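N-(5'-phosphoribosyl)anthranilate isomerase (Pyrococcus furiosus, PDB 4AAJ) catalyses the isomerisation of N-(5-phospho-beta-D-ribosyl)anthranilate to 1-(2-carboxyphenylamino)-1-deoxy-D-ribulose 5-phosphate, the third step from chorismate to tryptophan. Local coordinates at residues 21-33 with 42-56. Numbering follows the deposited sequence.
With SO4 (sulfate ion), chain D; SO4 (sulfate ion), chain C.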
ATOM      1  N   MET A  21      -4.743  -8.841 -11.229  1.00 52.50           N
ATOM      2  CA  MET A  21      -3.576  -8.260 -10.573  1.00 48.26           C
ATOM      3  C   MET A  21      -3.853  -6.820 -10.163  1.00 45.11           C
ATOM      4  O   MET A  21      -3.842  -5.911 -10.995  1.00 46.93           O
ATOM      5  CB  MET A  21      -2.344  -8.333 -11.489  1.00 46.46           C
ATOM      6  CG  MET A  21      -1.070  -7.696 -10.931  1.00 47.11           C
ATOM      7  SD  MET A  21      -0.485  -8.390  -9.365  1.00 46.56           S
ATOM      8  CE  MET A  21      -0.314 -10.128  -9.774  1.00 48.94           C
ATOM      9  N   PHE A  22      -4.097  -6.618  -8.872  1.00 41.47           N
ATOM     10  CA  PHE A  22      -4.345  -5.282  -8.340  1.00 38.19           C
ATOM     11  C   PHE A  22      -3.048  -4.474  -8.362  1.00 38.11           C
ATOM     12  O   PHE A  22      -2.021  -4.941  -7.881  1.00 40.21           O
ATOM     13  CB  PHE A  22      -4.890  -5.396  -6.922  1.00 38.06           C
ATOM     14  CG  PHE A  22      -5.504  -4.134  -6.400  1.00 40.23           C
ATOM     15  CD1 PHE A  22      -6.842  -3.850  -6.643  1.00 39.95           C
ATOM     16  CD2 PHE A  22      -4.750  -3.234  -5.649  1.00 39.77           C
ATOM     17  CE1 PHE A  22      -7.421  -2.693  -6.159  1.00 43.33           C
ATOM     18  CE2 PHE A  22      -5.330  -2.077  -5.158  1.00 39.93           C
ATOM     19  CZ  PHE A  22      -6.661  -1.802  -5.414  1.00 41.44           C
ATOM     20  N   VAL A  23      -3.085  -3.278  -8.946  1.00 34.62           N
ATOM     21  CA  VAL A  23      -1.909  -2.425  -9.010  1.00 34.65           C
ATOM     22  C   VAL A  23      -2.221  -1.110  -8.294  1.00 33.33           C
ATOM     23  O   VAL A  23      -3.168  -0.405  -8.661  1.00 32.36           O
ATOM     24  CB  VAL A  23      -1.464  -2.133 -10.464  1.00 35.63           C
ATOM     25  CG1 VAL A  23      -0.219  -1.260 -10.494  1.00 35.96           C
ATOM     26  CG2 VAL A  23      -1.207  -3.424 -11.217  1.00 38.14           C
ATOM     27  N   LYS A  24      -1.427  -0.797  -7.273  1.00 29.91           N
ATOM     28  CA  LYS A  24      -1.596   0.449  -6.535  1.00 29.02           C
ATOM     29  C   LYS A  24      -0.372   1.330  -6.788  1.00 28.69           C
ATOM     30  O   LYS A  24       0.762   0.881  -6.641  1.00 29.97           O
ATOM     31  CB  LYS A  24      -1.756   0.173  -5.042  1.00 28.67           C
ATOM     32  CG  LYS A  24      -1.865   1.425  -4.176  1.00 30.59           C
ATOM     33  CD  LYS A  24      -2.230   1.073  -2.746  1.00 30.36           C
ATOM     34  CE  LYS A  24      -1.965   2.240  -1.800  1.00 32.73           C
ATOM     35  NZ  LYS A  24      -0.525   2.310  -1.425  1.00 33.87           N
ATOM     36  N   ILE A  25      -0.598   2.578  -7.176  1.00 30.91           N
ATOM     37  CA  ILE A  25       0.508   3.526  -7.331  1.00 30.25           C
ATOM     38  C   ILE A  25       0.471   4.467  -6.137  1.00 30.98           C
ATOM     39  O   ILE A  25      -0.458   5.249  -5.997  1.00 29.85           O
ATOM     40  CB  ILE A  25       0.401   4.365  -8.625  1.00 31.95           C
ATOM     41  CG1 ILE A  25       0.154   3.483  -9.856  1.00 35.67           C
ATOM     42  CG2 ILE A  25       1.628   5.268  -8.765  1.00 29.78           C
ATOM     43  CD1 ILE A  25       1.193   2.426 -10.129  1.00 36.35           C
ATOM     44  N   CYS A  26       1.483   4.383  -5.279  1.00 31.09           N
ATOM     45  CA  CYS A  26       1.446   5.042  -3.974  1.00 32.08           C
ATOM     46  C   CYS A  26       2.207   6.367  -3.950  1.00 32.59           C
ATOM     47  O   CYS A  26       3.104   6.591  -4.760  1.00 34.11           O
ATOM     48  CB  CYS A  26       2.023   4.115  -2.892  1.00 35.55           C
ATOM     49  SG  CYS A  26       1.512   4.635  -1.241  1.00 42.82           S
ATOM     50  N   GLY A  27       1.830   7.226  -3.012  1.00 31.05           N
ATOM     51  CA  GLY A  27       2.584   8.443  -2.711  1.00 30.20           C
ATOM     52  C   GLY A  27       2.457   9.540  -3.743  1.00 32.18           C
ATOM     53  O   GLY A  27       3.464  10.112  -4.166  1.00 33.91           O
ATOM     54  N   ILE A  28       1.231   9.822  -4.171  1.00 30.79           N
ATOM     55  CA  ILE A  28       1.007  10.991  -5.043  1.00 29.93           C
ATOM     56  C   ILE A  28       0.815  12.266  -4.218  1.00 31.50           C
ATOM     57  O   ILE A  28       0.333  12.228  -3.068  1.00 30.67           O
ATOM     58  CB  ILE A  28      -0.152  10.772  -6.058  1.00 29.47           C
ATOM     59  CG1 ILE A  28      -1.489  10.588  -5.335  1.00 29.64           C
ATOM     60  CG2 ILE A  28       0.176   9.622  -7.008  1.00 29.36           C
ATOM     61  CD1 ILE A  28      -2.698  10.654  -6.264  1.00 29.56           C
ATOM     62  N   LYS A  29       1.201  13.404  -4.801  1.00 31.34           N
ATOM     63  CA  LYS A  29       1.216  14.664  -4.074  1.00 33.40           C
ATOM     64  C   LYS A  29       0.363  15.765  -4.706  1.00 33.82           C
ATOM     65  O   LYS A  29       0.211  16.837  -4.121  1.00 35.41           O
ATOM     66  CB  LYS A  29       2.649  15.168  -3.904  1.00 34.60           C
ATOM     67  CG  LYS A  29       3.562  14.207  -3.154  1.00 37.59           C
ATOM     68  CD  LYS A  29       4.949  14.800  -2.938  1.00 40.12           C
ATOM     69  CE  LYS A  29       4.933  15.820  -1.811  1.00 41.43           C
ATOM     70  NZ  LYS A  29       6.318  16.139  -1.370  1.00 47.33           N
ATOM     71  N   SER A  30      -0.208  15.494  -5.874  1.00 35.37           N
ATOM     72  CA  SER A  30      -0.976  16.516  -6.589  1.00 36.45           C
ATOM     73  C   SER A  30      -2.150  15.914  -7.336  1.00 37.20           C
ATOM     74  O   SER A  30      -2.136  14.731  -7.698  1.00 34.70           O
ATOM     75  CB  SER A  30      -0.070  17.230  -7.595  1.00 36.07           C
ATOM     76  OG  SER A  30       0.470  16.300  -8.516  1.00 36.79           O
ATOM     77  N   LEU A  31      -3.152  16.749  -7.591  1.00 38.84           N
ATOM     78  CA  LEU A  31      -4.230  16.400  -8.518  1.00 39.29           C
ATOM     79  C   LEU A  31      -3.706  16.021  -9.909  1.00 39.70           C
ATOM     80  O   LEU A  31      -4.284  15.168 -10.581  1.00 40.11           O
ATOM     81  CB  LEU A  31      -5.271  17.528  -8.596  1.00 39.54           C
ATOM     82  CG  LEU A  31      -6.032  17.826  -7.295  1.00 38.32           C
ATOM     83  CD1 LEU A  31      -6.651  19.222  -7.309  1.00 43.63           C
ATOM     84  CD2 LEU A  31      -7.095  16.774  -7.025  1.00 38.20           C
ATOM     85  N   GLU A  32      -2.596  16.634 -10.326  1.00 42.59           N
ATOM     86  CA  GLU A  32      -1.954  16.289 -11.596  1.00 43.33           C
ATOM     87  C   GLU A  32      -1.491  14.827 -11.614  1.00 41.62           C
ATOM     88  O   GLU A  32      -1.746  14.091 -12.569  1.00 39.44           O
ATOM     89  CB  GLU A  32      -0.782  17.245 -11.885  1.00 48.43           C
ATOM     90  CG  GLU A  32      -0.196  17.137 -13.286  1.00 55.61           C
ATOM     91  CD  GLU A  32      -1.098  17.708 -14.379  1.00 60.12           C
ATOM     92  OE1 GLU A  32      -2.242  18.132 -14.085  1.00 61.51           O
ATOM     93  OE2 GLU A  32      -0.656  17.729 -15.549  1.00 63.30           O
ATOM     94  N   GLU A  33      -0.834  14.408 -10.535  1.00 39.59           N
ATOM     95  CA  GLU A  33      -0.392  13.021 -10.395  1.00 38.98           C
ATOM     96  C   GLU A  33      -1.580  12.063 -10.273  1.00 34.92           C
ATOM     97  O   GLU A  33      -1.520  10.945 -10.751  1.00 33.20           O
ATOM     98  CB  GLU A  33       0.539  12.883  -9.193  1.00 40.66           C
ATOM     99  CG  GLU A  33       1.988  13.236  -9.501  1.00 41.89           C
ATOM    100  CD  GLU A  33       2.883  13.125  -8.283  1.00 42.48           C
ATOM    101  OE1 GLU A  33       2.522  13.679  -7.229  1.00 43.29           O
ATOM    102  OE2 GLU A  33       3.957  12.493  -8.379  1.00 46.17           O
ATOM    103  N   ASP A  42      -5.374   0.695 -10.235  1.00 33.47           N
ATOM    104  CA  ASP A  42      -6.566   0.285  -9.501  1.00 31.85           C
ATOM    105  C   ASP A  42      -6.772   1.114  -8.228  1.00 29.96           C
ATOM    106  O   ASP A  42      -7.887   1.267  -7.733  1.00 31.14           O
ATOM    107  CB  ASP A  42      -6.480  -1.202  -9.146  1.00 35.24           C
ATOM    108  CG  ASP A  42      -6.395  -2.098 -10.382  1.00 38.51           C
ATOM    109  OD1 ASP A  42      -7.331  -2.053 -11.207  1.00 42.45           O
ATOM    110  OD2 ASP A  42      -5.388  -2.824 -10.529  1.00 35.96           O
ATOM    111  N   ALA A  43      -5.676   1.627  -7.685  1.00 29.30           N
ATOM    112  CA  ALA A  43      -5.744   2.428  -6.465  1.00 26.67           C
ATOM    113  C   ALA A  43      -4.531   3.335  -6.377  1.00 25.67           C
ATOM    114  O   ALA A  43      -3.532   3.131  -7.069  1.00 27.08           O
ATOM    115  CB  ALA A  43      -5.847   1.536  -5.223  1.00 27.88           C
ATOM    116  N   THR A  44      -4.619   4.335  -5.505  1.00 25.37           N
ATOM    117  CA  THR A  44      -3.478   5.212  -5.250  1.00 25.54           C
ATOM    118  C   THR A  44      -3.428   5.482  -3.740  1.00 24.79           C
ATOM    119  O   THR A  44      -4.217   4.916  -2.970  1.00 24.39           O
ATOM    120  CB  THR A  44      -3.547   6.514  -6.105  1.00 26.65           C
ATOM    121  OG1 THR A  44      -2.314   7.240  -6.002  1.00 27.52           O
ATOM    122  CG2 THR A  44      -4.704   7.417  -5.684  1.00 27.14           C
ATOM    123  N   GLY A  45      -2.493   6.334  -3.314  1.00 24.27           N
ATOM    124  CA  GLY A  45      -2.335   6.610  -1.899  1.00 25.65           C
ATOM    125  C   GLY A  45      -1.715   7.975  -1.700  1.00 25.03           C
ATOM    126  O   GLY A  45      -0.953   8.453  -2.562  1.00 25.70           O
ATOM    127  N   VAL A  46      -2.109   8.615  -0.605  1.00 26.02           N
ATOM    128  CA  VAL A  46      -1.530   9.901  -0.196  1.00 26.28           C
ATOM    129  C   VAL A  46      -0.934   9.726   1.194  1.00 24.40           C
ATOM    130  O   VAL A  46      -1.565   9.131   2.068  1.00 24.01           O
ATOM    131  CB  VAL A  46      -2.541  11.067  -0.229  1.00 27.00           C
ATOM    132  CG1 VAL A  46      -2.935  11.407  -1.671  1.00 26.25           C
ATOM    133  CG2 VAL A  46      -3.775  10.815   0.635  1.00 27.49           C
ATOM    134  N   VAL A  47       0.282  10.231   1.379  1.00 24.14           N
ATOM    135  CA  VAL A  47       0.992  10.085   2.653  1.00 24.47           C
ATOM    136  C   VAL A  47       0.729  11.329   3.512  1.00 24.08           C
ATOM    137  O   VAL A  47       0.923  12.461   3.059  1.00 26.18           O
ATOM    138  CB  VAL A  47       2.522   9.893   2.442  1.00 25.20           C
ATOM    139  CG1 VAL A  47       3.275   9.847   3.781  1.00 24.54           C
ATOM    140  CG2 VAL A  47       2.808   8.651   1.600  1.00 25.96           C
ATOM    141  N   VAL A  48       0.249  11.108   4.727  1.00 23.94           N
ATOM    142  CA  VAL A  48       0.022  12.195   5.693  1.00 24.57           C
ATOM    143  C   VAL A  48       0.654  11.860   7.031  1.00 26.09           C
ATOM    144  O   VAL A  48       0.796  10.689   7.373  1.00 25.39           O
ATOM    145  CB  VAL A  48      -1.475  12.546   5.932  1.00 24.32           C
ATOM    146  CG1 VAL A  48      -2.151  12.953   4.647  1.00 23.63           C
ATOM    147  CG2 VAL A  48      -2.247  11.442   6.674  1.00 24.19           C
ATOM    148  N   ASN A  49       1.032  12.897   7.786  1.00 25.64           N
ATOM    149  CA  ASN A  49       1.468  12.726   9.180  1.00 27.27           C
ATOM    150  C   ASN A  49       2.507  11.621   9.343  1.00 27.21           C
ATOM    151  O   ASN A  49       2.436  10.804  10.271  1.00 27.96           O
ATOM    152  CB  ASN A  49       0.267  12.517  10.107  1.00 26.88           C
ATOM    153  CG  ASN A  49      -0.665  13.705  10.094  1.00 31.10           C
ATOM    154  OD1 ASN A  49      -0.303  14.787   9.595  1.00 31.25           O
ATOM    155  ND2 ASN A  49      -1.870  13.518  10.606  1.00 30.74           N
ATOM    156  N   SER A  50       3.472  11.627   8.426  1.00 26.72           N
ATOM    157  CA  SER A  50       4.577  10.673   8.432  1.00 27.32           C
ATOM    158  C   SER A  50       5.862  11.365   8.058  1.00 30.47           C
ATOM    159  O   SER A  50       5.858  12.302   7.262  1.00 28.56           O
ATOM    160  CB  SER A  50       4.345   9.559   7.416  1.00 27.54           C
ATOM    161  OG  SER A  50       3.060   8.991   7.567  1.00 26.59           O
ATOM    162  N   ASN A  51       6.973  10.861   8.595  1.00 31.95           N
ATOM    163  CA  ASN A  51       8.293  11.353   8.206  1.00 34.19           C
ATOM    164  C   ASN A  51       8.691  10.836   6.820  1.00 33.52           C
ATOM    165  O   ASN A  51       9.451   9.878   6.674  1.00 33.94           O
ATOM    166  CB  ASN A  51       9.330  10.978   9.267  1.00 34.89           C
ATOM    167  CG  ASN A  51      10.595  11.809   9.165  1.00 40.00           C
ATOM    168  OD1 ASN A  51      10.616  12.865   8.532  1.00 41.31           O
ATOM    169  ND2 ASN A  51      11.665  11.329   9.794  1.00 40.12           N
ATOM    170  N   SER A  52       8.175  11.502   5.795  1.00 34.05           N
ATOM    171  CA  SER A  52       8.261  11.024   4.434  1.00 34.77           C
ATOM    172  C   SER A  52       8.353  12.216   3.501  1.00 33.99           C
ATOM    173  O   SER A  52       7.691  13.232   3.724  1.00 33.50           O
ATOM    174  CB  SER A  52       6.999  10.222   4.099  1.00 35.02           C
ATOM    175  OG  SER A  52       6.890   9.997   2.705  1.00 34.63           O
ATOM    176  N   LYS A  53       9.165  12.071   2.461  1.00 34.62           N
ATOM    177  CA  LYS A  53       9.289  13.056   1.389  1.00 37.95           C
ATOM    178  C   LYS A  53       7.995  13.197   0.594  1.00 37.05           C
ATOM    179  O   LYS A  53       7.818  14.173  -0.139  1.00 36.21           O
ATOM    180  CB  LYS A  53      10.399  12.636   0.421  1.00 41.27           C
ATOM    181  CG  LYS A  53      11.808  12.839   0.958  1.00 47.27           C
ATOM    182  CD  LYS A  53      12.824  12.102   0.101  1.00 50.05           C
ATOM    183  CE  LYS A  53      14.237  12.331   0.611  1.00 52.96           C
ATOM    184  NZ  LYS A  53      15.207  11.443  -0.085  1.00 57.42           N
ATOM    185  N   ARG A  54       7.115  12.201   0.719  1.00 34.93           N
ATOM    186  CA  ARG A  54       5.831  12.213   0.016  1.00 34.46           C
ATOM    187  C   ARG A  54       4.703  12.841   0.814  1.00 32.27           C
ATOM    188  O   ARG A  54       3.583  12.934   0.302  1.00 32.65           O
ATOM    189  CB  ARG A  54       5.415  10.794  -0.402  1.00 36.51           C
ATOM    190  CG  ARG A  54       6.400  10.036  -1.285  1.00 41.21           C
ATOM    191  CD  ARG A  54       6.928  10.853  -2.449  1.00 45.34           C
ATOM    192  NE  ARG A  54       5.897  11.136  -3.448  1.00 49.52           N
ATOM    193  CZ  ARG A  54       6.099  11.855  -4.548  1.00 50.56           C
ATOM    194  NH1 ARG A  54       7.299  12.370  -4.796  1.00 52.57           N
ATOM    195  NH2 ARG A  54       5.102  12.055  -5.403  1.00 50.56           N
ATOM    196  N   ARG A  55       4.969  13.254   2.057  1.00 29.66           N
ATOM    197  CA  ARG A  55       3.933  13.826   2.926  1.00 29.94           C
ATOM    198  C   ARG A  55       3.270  15.044   2.289  1.00 29.04           C
ATOM    199  O   ARG A  55       3.939  15.857   1.628  1.00 30.12           O
ATOM    200  CB  ARG A  55       4.465  14.222   4.306  1.00 29.66           C
ATOM    201  CG  ARG A  55       5.392  15.434   4.290  1.00 33.39           C
ATOM    202  CD  ARG A  55       5.918  15.753   5.680  1.00 32.55           C
ATOM    203  NE  ARG A  55       4.845  15.960   6.647  1.00 35.21           N
ATOM    204  CZ  ARG A  55       4.925  15.608   7.928  1.00 35.07           C
ATOM    205  NH1 ARG A  55       6.034  15.026   8.382  1.00 36.59           N
ATOM    206  NH2 ARG A  55       3.908  15.832   8.748  1.00 33.06           N
ATOM    207  N   ILE A  56       1.959  15.117   2.466  1.00 27.61           N
ATOM    208  CA  ILE A  56       1.154  16.277   2.040  1.00 28.12           C
ATOM    209  C   ILE A  56       0.246  16.785   3.167  1.00 27.40           C
ATOM    210  O   ILE A  56      -0.105  16.043   4.100  1.00 27.54           O
ATOM    211  CB  ILE A  56       0.351  15.982   0.745  1.00 27.30           C
ATOM    212  CG1 ILE A  56      -0.753  14.930   1.006  1.00 26.59           C
ATOM    213  CG2 ILE A  56       1.272  15.571  -0.397  1.00 26.96           C
ATOM    214  CD1 ILE A  56      -1.655  14.682  -0.191  1.00 27.05           C
TER
HETATM  215  S   SO4 D1209      -2.204  20.231  -8.462  0.50 44.03           S
HETATM  216  O1  SO4 D1209      -2.853  19.742  -7.221  0.50 41.68           O
HETATM  217  O2  SO4 D1209      -3.106  21.213  -9.099  0.50 42.24           O
HETATM  218  O3  SO4 D1209      -1.950  19.146  -9.428  0.50 41.96           O
HETATM  219  O4  SO4 D1209      -0.918  20.870  -8.094  0.50 42.93           O
HETATM  220  S   SO4 C1208      10.111   8.687   1.524  1.00 75.40           S
HETATM  221  O1  SO4 C1208       9.194   7.913   2.393  1.00 75.33           O
HETATM  222  O2  SO4 C1208       9.356   9.194   0.353  1.00 77.46           O
HETATM  223  O3  SO4 C1208      11.211   7.816   1.054  1.00 75.70           O
HETATM  224  O4  SO4 C1208      10.673   9.823   2.296  1.00 69.38           O
HETATM  225  O   HOH W   1       1.762  11.228  -0.954  1.00 29.75           O
HETATM  226  O   HOH W   2       6.513  16.693   1.031  1.00 46.79           O
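The first beta-alpha-beta unit of an eight-stranded barrel brings strand 22-25 alongside strand 43-47, and the loops that follow them meet beyond the strand ends. K24 pairs with A43 in parallel register, I25 N donating to A43 O (3.0 Å), and side chains reinforce the backbone bonds near both ends. At the start, D42 OD2 accepts from V23 N at 2.8 Å through its anti lone pair, while D42 CB packs over one face of the F22 ring, 3.7 Å from the centroid; the same carboxylate oxygen has a salt bridge to K224. Further on, T44 OG1, turned anti to its own backbone nitrogen (chi1 -170°), donates to I25 O at 2.7 Å, and I28 N reaches G45 O at 3.0 Å.

In the loops, the folded side chain of R54 turns its NE-NH2 edge to G27 O, NE at 2.7 Å and NH2 at 2.8 Å. K29 CD covers the centre of one guanidinium face, and K29 NZ hydrogen-bonds to K53 O (2.8 Å). E33 OE2, which also accepts from K211 N, forms a salt bridge with R54 NH2, the hydrogen bond within it weak. Neighbouring parallel strands joined through helix 31-38 exemplify the beta-alpha-beta unit that the TIM barrel repeats.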